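Long-range contacts in phosphoglycerate kinase (Coxiella burnetii, PDB 4NG4), which transfers a phosphoryl group between ATP and 3-phosphoglycerate in glycolysis, and is seen here with ADP and magnesium bound: residues D32-M37 with L68-R73; L279-K284 with E330-S335. All coordinates share one frame; numbering follows the deposited sequence.

Contact 1. Residues D32-M37 with L68-R73; sequences DLNVPM and LSHLGR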
ATOM      1  N   ASP A  32       3.572 -13.167   0.228  1.00 29.11           N
ATOM      2  CA  ASP A  32       4.610 -12.141   0.270  1.00 27.92           C
ATOM      3  C   ASP A  32       5.411 -12.413   1.537  1.00 28.76           C
ATOM      4  O   ASP A  32       5.114 -11.907   2.602  1.00 30.88           O
ATOM      5  CB  ASP A  32       3.986 -10.738   0.268  1.00 28.37           C
ATOM      6  CG  ASP A  32       5.025  -9.612   0.269  1.00 29.64           C
ATOM      7  OD1 ASP A  32       6.250  -9.870   0.235  1.00 29.58           O
ATOM      8  OD2 ASP A  32       4.619  -8.428   0.302  1.00 33.23           O
ATOM      9  N   LEU A  33       6.414 -13.262   1.399  1.00 28.15           N
ATOM     10  CA  LEU A  33       7.350 -13.594   2.481  1.00 29.23           C
ATOM     11  C   LEU A  33       8.699 -12.891   2.259  1.00 27.98           C
ATOM     12  O   LEU A  33       9.709 -13.335   2.779  1.00 28.52           O
ATOM     13  CB  LEU A  33       7.547 -15.117   2.528  1.00 29.83           C
ATOM     14  CG  LEU A  33       6.257 -15.944   2.406  1.00 30.94           C
ATOM     15  CD1 LEU A  33       6.540 -17.439   2.613  1.00 31.80           C
ATOM     16  CD2 LEU A  33       5.182 -15.455   3.379  1.00 32.05           C
ATOM     17  N   ASN A  34       8.675 -11.793   1.497  1.00 26.44           N
ATOM     18  CA  ASN A  34       9.862 -11.019   1.073  1.00 25.30           C
ATOM     19  C   ASN A  34      10.430 -10.203   2.231  1.00 26.56           C
ATOM     20  O   ASN A  34      10.303  -8.992   2.266  1.00 26.69           O
ATOM     21  CB  ASN A  34       9.471 -10.093  -0.109  1.00 24.01           C
ATOM     22  CG  ASN A  34      10.627  -9.293  -0.659  1.00 22.47           C
ATOM     23  OD1 ASN A  34      11.757  -9.730  -0.658  1.00 23.06           O
ATOM     24  ND2 ASN A  34      10.333  -8.109  -1.148  1.00 22.08           N
ATOM     25  N   VAL A  35      11.062 -10.886   3.164  1.00 28.00           N
ATOM     26  CA  VAL A  35      11.504 -10.276   4.406  1.00 30.88           C
ATOM     27  C   VAL A  35      12.862  -9.590   4.255  1.00 31.44           C
ATOM     28  O   VAL A  35      13.670 -10.007   3.440  1.00 30.03           O
ATOM     29  CB  VAL A  35      11.582 -11.328   5.542  1.00 33.11           C
ATOM     30  CG1 VAL A  35      10.205 -11.936   5.799  1.00 33.05           C
ATOM     31  CG2 VAL A  35      12.592 -12.406   5.197  1.00 32.13           C
ATOM     32  N   PRO A  36      13.117  -8.533   5.050  1.00 34.19           N
ATOM     33  CA  PRO A  36      14.463  -7.930   5.160  1.00 35.67           C
ATOM     34  C   PRO A  36      15.511  -8.909   5.714  1.00 37.32           C
ATOM     35  O   PRO A  36      15.161  -9.804   6.480  1.00 38.72           O
ATOM     36  CB  PRO A  36      14.255  -6.778   6.149  1.00 38.62           C
ATOM     37  CG  PRO A  36      12.801  -6.516   6.150  1.00 38.34           C
ATOM     38  CD  PRO A  36      12.125  -7.810   5.863  1.00 36.03           C
ATOM     39  N   MET A  37      16.776  -8.745   5.322  1.00 37.65           N
ATOM     40  CA  MET A  37      17.848  -9.644   5.768  1.00 39.40           C
ATOM     41  C   MET A  37      19.197  -8.937   5.915  1.00 41.74           C
ATOM     42  O   MET A  37      19.533  -8.060   5.136  1.00 40.81           O
ATOM     43  CB  MET A  37      18.006 -10.822   4.794  1.00 36.92           C
ATOM     44  CG  MET A  37      16.796 -11.760   4.735  1.00 35.40           C
ATOM     45  SD  MET A  37      17.133 -13.361   3.989  1.00 31.87           S
ATOM     46  CE  MET A  37      15.497 -14.061   3.920  1.00 30.73           C
ATOM     47  N   LEU A  68       4.335 -20.408  -2.071  1.00 32.85           N
ATOM     48  CA  LEU A  68       5.045 -19.730  -3.150  1.00 30.67           C
ATOM     49  C   LEU A  68       5.370 -18.279  -2.748  1.00 28.48           C
ATOM     50  O   LEU A  68       4.529 -17.601  -2.167  1.00 28.96           O
ATOM     51  CB  LEU A  68       4.171 -19.768  -4.401  1.00 30.98           C
ATOM     52  CG  LEU A  68       4.858 -19.931  -5.747  1.00 30.89           C
ATOM     53  CD1 LEU A  68       5.705 -21.222  -5.839  1.00 31.45           C
ATOM     54  CD2 LEU A  68       3.784 -19.884  -6.816  1.00 32.83           C
ATOM     55  N   SER A  69       6.590 -17.822  -3.010  1.00 26.75           N
ATOM     56  CA  SER A  69       6.964 -16.445  -2.670  1.00 25.63           C
ATOM     57  C   SER A  69       8.170 -15.910  -3.430  1.00 24.21           C
ATOM     58  O   SER A  69       8.940 -16.659  -4.026  1.00 24.17           O
ATOM     59  CB  SER A  69       7.245 -16.280  -1.175  1.00 26.53           C
ATOM     60  OG  SER A  69       7.322 -14.903  -0.841  1.00 25.48           O
ATOM     61  N   HIS A  70       8.304 -14.587  -3.410  1.00 23.13           N
ATOM     62  CA  HIS A  70       9.458 -13.945  -3.996  1.00 22.40           C
ATOM     63  C   HIS A  70      10.397 -13.562  -2.861  1.00 22.45           C
ATOM     64  O   HIS A  70      10.031 -13.678  -1.695  1.00 23.58           O
ATOM     65  CB  HIS A  70       9.051 -12.744  -4.863  1.00 21.68           C
ATOM     66  CG  HIS A  70       8.456 -11.610  -4.095  1.00 22.83           C
ATOM     67  ND1 HIS A  70       7.166 -11.634  -3.612  1.00 23.89           N
ATOM     68  CD2 HIS A  70       8.975 -10.412  -3.729  1.00 23.30           C
ATOM     69  CE1 HIS A  70       6.912 -10.498  -2.985  1.00 24.52           C
ATOM     70  NE2 HIS A  70       7.997  -9.744  -3.034  1.00 24.61           N
ATOM     71  N   LEU A  71      11.621 -13.161  -3.205  1.00 21.98           N
ATOM     72  CA  LEU A  71      12.586 -12.642  -2.228  1.00 22.46           C
ATOM     73  C   LEU A  71      13.614 -11.815  -2.969  1.00 21.60           C
ATOM     74  O   LEU A  71      14.298 -12.318  -3.846  1.00 21.65           O
ATOM     75  CB  LEU A  71      13.270 -13.777  -1.474  1.00 23.74           C
ATOM     76  CG  LEU A  71      14.032 -13.416  -0.196  1.00 25.69           C
ATOM     77  CD1 LEU A  71      14.685 -14.665   0.400  1.00 27.63           C
ATOM     78  CD2 LEU A  71      15.085 -12.386  -0.460  1.00 27.40           C
ATOM     79  N   GLY A  72      13.704 -10.542  -2.630  1.00 21.45           N
ATOM     80  CA  GLY A  72      14.619  -9.642  -3.302  1.00 21.68           C
ATOM     81  C   GLY A  72      14.423  -9.545  -4.810  1.00 20.86           C
ATOM     82  O   GLY A  72      13.321  -9.757  -5.334  1.00 20.09           O
ATOM     83  N   ARG A  73      15.507  -9.204  -5.501  1.00 21.23           N
ATOM     84  CA  ARG A  73      15.550  -9.173  -6.950  1.00 20.98           C
ATOM     85  C   ARG A  73      16.792  -9.915  -7.444  1.00 21.74           C
ATOM     86  O   ARG A  73      17.858  -9.309  -7.634  1.00 22.33           O
ATOM     87  CB  ARG A  73      15.564  -7.733  -7.428  1.00 21.75           C
ATOM     88  CG  ARG A  73      14.292  -6.976  -7.085  1.00 22.14           C
ATOM     89  CD  ARG A  73      14.341  -5.533  -7.533  1.00 24.25           C
ATOM     90  NE  ARG A  73      13.216  -4.773  -7.001  1.00 25.08           N
ATOM     91  CZ  ARG A  73      11.967  -4.824  -7.467  1.00 24.98           C
ATOM     92  NH1 ARG A  73      11.647  -5.599  -8.491  1.00 25.32           N
ATOM     93  NH2 ARG A  73      11.024  -4.090  -6.910  1.00 25.59           N
TER
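Asn34 and His70 are the natural place to start, because the asparagine reaches over to the loop that follows strand 64-69. Its CB sits 3.3 Å from His70 NE2, oblique to the imidazole. With CG swung away from the backbone N (chi1 -178°), the amide continues past the ring, its plane turned 49° from that of the imidazole. One branch ends in a bond: Gly72 N donates to Asn34 OD1 over 2.9 Å, nearly straight at the hydrogen, but from above the carbonyl plane. The other branch, ND2, merely lies near His70 NE2 and is poorly angled to bond it. On the same side of the imidazole, Asp32 OD1 comes within 3.3 Å of His70 CE1 and also takes a weak bond from Asn34 N, tying the start of the loop to its turn. One more bond crosses the contact: Leu33 N donates to Ser69 OG at 2.9 Å, while the leucine's CB and CG lie against the serine side chain. Further out, Met37 CE touches Leu71 CD1 at 3.7 Å. Asp32, Leu33 and Asn34, with His70, Leu71 and Gly72, belong to the predicted substrate site, with Arg47 beside Asp32 and Arg124 beside His70. The two loops leave the adjacent parallel strands 26-31 and 64-69 at their C-terminal ends; helix 46-60 packs on Leu33, Asn34 and Val35, and Leu119 of strand 117-120 meets Leu33.

Contact 2. Residues L279-K284 with E330-S335; sequences LSEDAK and EIEAFS. With ADP (adenosine-5'-diphosphate), chain E.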
ATOM      1  N   LEU A 279      16.310  24.084   6.423  1.00 33.89           N
ATOM      2  CA  LEU A 279      15.612  22.939   7.004  1.00 33.58           C
ATOM      3  C   LEU A 279      16.465  22.166   8.001  1.00 35.88           C
ATOM      4  O   LEU A 279      17.255  21.301   7.617  1.00 36.65           O
ATOM      5  CB  LEU A 279      15.128  21.999   5.895  1.00 31.99           C
ATOM      6  CG  LEU A 279      14.375  20.714   6.301  1.00 31.99           C
ATOM      7  CD1 LEU A 279      13.300  20.955   7.388  1.00 30.69           C
ATOM      8  CD2 LEU A 279      13.740  20.089   5.062  1.00 30.09           C
ATOM      9  N   SER A 280      16.277  22.472   9.284  1.00 37.50           N
ATOM     10  CA  SER A 280      17.013  21.824  10.382  1.00 40.10           C
ATOM     11  C   SER A 280      16.327  22.092  11.738  1.00 41.41           C
ATOM     12  O   SER A 280      15.568  23.066  11.868  1.00 40.77           O
ATOM     13  CB  SER A 280      18.460  22.332  10.409  1.00 42.24           C
ATOM     14  OG  SER A 280      18.496  23.750  10.430  1.00 42.15           O
ATOM     15  N   GLU A 281      16.612  21.261  12.750  1.00 43.41           N
ATOM     16  CA  GLU A 281      16.019  21.438  14.090  1.00 44.81           C
ATOM     17  C   GLU A 281      16.419  22.767  14.746  1.00 46.65           C
ATOM     18  O   GLU A 281      15.986  23.057  15.863  1.00 48.54           O
ATOM     19  CB  GLU A 281      16.398  20.263  15.024  1.00 47.13           C
ATOM     20  CG  GLU A 281      17.812  20.345  15.644  1.00 50.83           C
ATOM     21  CD  GLU A 281      18.167  19.171  16.559  1.00 53.77           C
ATOM     22  OE1 GLU A 281      18.888  19.387  17.569  1.00 57.51           O
ATOM     23  OE2 GLU A 281      17.740  18.032  16.271  1.00 52.83           O
ATOM     24  N   ASP A 282      17.200  23.578  14.030  1.00 46.32           N
ATOM     25  CA  ASP A 282      18.054  24.614  14.615  1.00 48.78           C
ATOM     26  C   ASP A 282      17.661  26.052  14.271  1.00 47.98           C
ATOM     27  O   ASP A 282      17.932  26.969  15.056  1.00 50.11           O
ATOM     28  CB  ASP A 282      19.476  24.380  14.107  1.00 50.16           C
ATOM     29  CG  ASP A 282      20.526  24.712  15.131  1.00 54.03           C
ATOM     30  OD1 ASP A 282      20.331  24.339  16.308  1.00 56.45           O
ATOM     31  OD2 ASP A 282      21.554  25.317  14.755  1.00 55.27           O
ATOM     32  N   ALA A 283      17.053  26.238  13.095  1.00 45.03           N
ATOM     33  CA  ALA A 283      16.720  27.566  12.553  1.00 44.18           C
ATOM     34  C   ALA A 283      15.400  28.116  13.092  1.00 43.64           C
ATOM     35  O   ALA A 283      14.597  27.369  13.648  1.00 43.32           O
ATOM     36  CB  ALA A 283      16.648  27.485  11.048  1.00 41.54           C
ATOM     37  N   LYS A 284      15.184  29.423  12.923  1.00 43.75           N
ATOM     38  CA  LYS A 284      13.915  30.070  13.304  1.00 43.33           C
ATOM     39  C   LYS A 284      12.694  29.519  12.563  1.00 40.30           C
ATOM     40  O   LYS A 284      12.541  29.756  11.363  1.00 38.74           O
ATOM     41  CB  LYS A 284      13.978  31.570  13.018  1.00 44.06           C
ATOM     42  CG  LYS A 284      14.726  32.381  14.044  1.00 47.98           C
ATOM     43  CD  LYS A 284      13.784  33.056  15.044  1.00 50.18           C
ATOM     44  CE  LYS A 284      14.548  33.996  16.002  1.00 54.61           C
ATOM     45  NZ  LYS A 284      14.832  35.353  15.432  1.00 56.02           N
ATOM     46  N   GLU A 330       9.760  14.541   9.968  1.00 32.53           N
ATOM     47  CA  GLU A 330      11.009  13.887  10.422  1.00 34.69           C
ATOM     48  C   GLU A 330      11.829  14.797  11.318  1.00 36.22           C
ATOM     49  O   GLU A 330      12.409  14.343  12.294  1.00 38.35           O
ATOM     50  CB  GLU A 330      11.877  13.427   9.241  1.00 34.47           C
ATOM     51  CG  GLU A 330      11.190  12.439   8.263  1.00 33.85           C
ATOM     52  CD  GLU A 330      10.527  13.128   7.053  1.00 32.39           C
ATOM     53  OE1 GLU A 330      10.354  14.372   7.064  1.00 31.65           O
ATOM     54  OE2 GLU A 330      10.173  12.419   6.085  1.00 32.34           O
ATOM     55  N   ILE A 331      11.882  16.080  10.971  1.00 35.43           N
ATOM     56  CA  ILE A 331      12.478  17.083  11.844  1.00 37.26           C
ATOM     57  C   ILE A 331      11.366  17.599  12.758  1.00 37.28           C
ATOM     58  O   ILE A 331      10.211  17.675  12.345  1.00 35.68           O
ATOM     59  CB  ILE A 331      13.181  18.211  11.035  1.00 36.71           C
ATOM     60  CG1 ILE A 331      14.067  19.063  11.943  1.00 39.32           C
ATOM     61  CG2 ILE A 331      12.186  19.063  10.322  1.00 34.78           C
ATOM     62  CD1 ILE A 331      15.291  18.298  12.479  1.00 43.02           C
ATOM     63  N   GLU A 332      11.725  17.939  13.994  1.00 39.55           N
ATOM     64  CA  GLU A 332      10.767  18.053  15.105  1.00 40.37           C
ATOM     65  C   GLU A 332       9.974  19.350  15.130  1.00 39.29           C
ATOM     66  O   GLU A 332       8.842  19.360  15.589  1.00 39.11           O
ATOM     67  CB  GLU A 332      11.478  17.870  16.455  1.00 43.60           C
ATOM     68  CG  GLU A 332      12.238  16.533  16.591  1.00 46.01           C
ATOM     69  CD  GLU A 332      13.704  16.560  16.067  1.00 48.19           C
ATOM     70  OE1 GLU A 332      14.108  17.522  15.359  1.00 46.84           O
ATOM     71  OE2 GLU A 332      14.456  15.601  16.378  1.00 50.24           O
ATOM     72  N   ALA A 333      10.566  20.446  14.672  1.00 38.89           N
ATOM     73  CA  ALA A 333       9.850  21.718  14.599  1.00 38.16           C
ATOM     74  C   ALA A 333       8.708  21.643  13.561  1.00 35.46           C
ATOM     75  O   ALA A 333       7.658  22.285  13.702  1.00 34.93           O
ATOM     76  CB  ALA A 333      10.811  22.836  14.251  1.00 38.47           C
ATOM     77  N   PHE A 334       8.914  20.825  12.537  1.00 33.56           N
ATOM     78  CA  PHE A 334       8.033  20.809  11.395  1.00 31.07           C
ATOM     79  C   PHE A 334       7.068  19.605  11.419  1.00 30.51           C
ATOM     80  O   PHE A 334       6.510  19.220  10.377  1.00 28.41           O
ATOM     81  CB  PHE A 334       8.893  20.884  10.136  1.00 29.83           C
ATOM     82  CG  PHE A 334       9.819  22.087  10.117  1.00 30.50           C
ATOM     83  CD1 PHE A 334       9.328  23.367  10.361  1.00 30.34           C
ATOM     84  CD2 PHE A 334      11.168  21.947   9.876  1.00 31.22           C
ATOM     85  CE1 PHE A 334      10.158  24.471  10.350  1.00 30.79           C
ATOM     86  CE2 PHE A 334      12.003  23.053   9.867  1.00 32.68           C
ATOM     87  CZ  PHE A 334      11.489  24.319  10.108  1.00 32.12           C
ATOM     88  N   SER A 335       6.825  19.080  12.629  1.00 31.95           N
ATOM     89  CA  SER A 335       6.049  17.859  12.829  1.00 32.08           C
ATOM     90  C   SER A 335       4.666  18.078  13.468  1.00 32.62           C
ATOM     91  O   SER A 335       3.816  17.170  13.453  1.00 31.85           O
ATOM     92  CB  SER A 335       6.835  16.896  13.712  1.00 34.13           C
ATOM     93  OG  SER A 335       6.800  17.324  15.056  1.00 36.35           O
TER
HETATM   94  PB  ADP E 402       4.073   8.399   1.620  1.00 64.95           P
HETATM   95  O1B ADP E 402       3.729   8.389   3.089  1.00 64.55           O
HETATM   96  O2B ADP E 402       5.352   7.652   1.299  1.00 64.53           O
HETATM   97  O3B ADP E 402       2.913   8.080   0.708  1.00 64.85           O
HETATM   98  PA  ADP E 402       4.984  10.558  -0.037  1.00 66.55           P
HETATM   99  O1A ADP E 402       5.860   9.516  -0.691  1.00 67.34           O
HETATM  100  O2A ADP E 402       3.857  11.135  -0.852  1.00 67.07           O
HETATM  101  O3A ADP E 402       4.360   9.969   1.337  1.00 65.49           O
HETATM  102  O5' ADP E 402       5.979  11.750   0.429  1.00 66.67           O
HETATM  103  C5' ADP E 402       6.213  12.071   1.806  1.00 66.13           C
HETATM  104  C4' ADP E 402       7.618  12.623   1.999  1.00 66.00           C
HETATM  105  O4' ADP E 402       7.692  13.941   1.444  1.00 66.11           O
HETATM  106  C3' ADP E 402       8.004  12.708   3.478  1.00 65.94           C
HETATM  107  O3' ADP E 402       9.172  11.921   3.750  1.00 65.17           O
HETATM  108  C2' ADP E 402       8.209  14.193   3.757  1.00 65.91           C
HETATM  109  O2' ADP E 402       9.395  14.464   4.510  1.00 65.35           O
HETATM  110  C1' ADP E 402       8.265  14.864   2.383  1.00 66.02           C
HETATM  111  N9  ADP E 402       7.563  16.189   2.392  1.00 65.91           N
HETATM  112  C8  ADP E 402       6.257  16.414   2.674  1.00 65.24           C
HETATM  113  N7  ADP E 402       5.979  17.742   2.597  1.00 65.17           N
HETATM  114  C5  ADP E 402       7.110  18.393   2.257  1.00 64.82           C
HETATM  115  C6  ADP E 402       7.515  19.798   2.005  1.00 64.00           C
HETATM  116  N6  ADP E 402       6.631  20.823   2.102  1.00 63.31           N
HETATM  117  N1  ADP E 402       8.811  20.023   1.666  1.00 64.63           N
HETATM  118  C2  ADP E 402       9.732  19.036   1.558  1.00 64.66           C
HETATM  119  N3  ADP E 402       9.429  17.742   1.777  1.00 65.14           N
HETATM  120  C4  ADP E 402       8.161  17.363   2.123  1.00 65.54           C
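Leu279 comes first, and its CD1 does the touching: it lies 3.4 Å from Phe334 CD2, almost as near to CE2, and 3.7 Å from Ile331 CG2. The side chain reaches there with CG trans to the main-chain nitrogen (chi1 179°), and it meets the phenyl ring obliquely. Ser280 turns its own side chain away and offers backbone instead, its carbonyl carbon packing 3.8 Å from Ile331 CG1. At Glu281 the CA atoms of the two loops come closest, opposite Ile331. Ile331 CD1 fits against Glu281 CB at 3.4 Å and against the backbone N beside it. Beyond CB the glutamate runs out extended alongside Glu332, both side chains pointing the same way, with their carboxylate planes 73° apart. Glu281 OE2 and Glu332 OE1 are 3.8 Å from each other, a like-charge approach that would probably be unfavourable if both are ionised. Ser280 to Ala283 form a type I turn, which carries the chain on towards strand 286-289. In the other loop, Glu332 to Ser335 make a second type I turn, in which Ser335 OG donates to Glu332 O over 2.9 Å. Phe334 is buried under this surface, meeting Phe300 and strand 272-276 as well as Leu279. Phe334 also belongs to the magnesium site, although its side chain stays about 6 Å from the ion, and at the start of the same loop Glu330 OE2 accepts a 2.6 Å bond from ADP O3'. Such a glutamate gripping the ribose hydroxyls is characteristic of the nucleotide site of phosphoglycerate kinases.

The two contacts lie in separate lobes of the chain, their centres about 36 Å apart, and share no strand or helix. Contact 1 is partly buried and sits at the C-terminal ends of strands 26-31 and 64-69 of the six-stranded parallel sheet; contact 2 is a surface meeting of loops, one of which follows strand 319-323 of the five-stranded sheet. Their chemistry follows their places. Backbone N-H groups bonded to side-chain oxygens join the loops of contact 1, whereas apolar packing and neighbouring acids make up contact 2. The pair 32-37 with 68-73 probably serves the phosphoglycerate site, while 330-335 reaches the nucleotide through Glu330, beside rather than within the packing against 279-284.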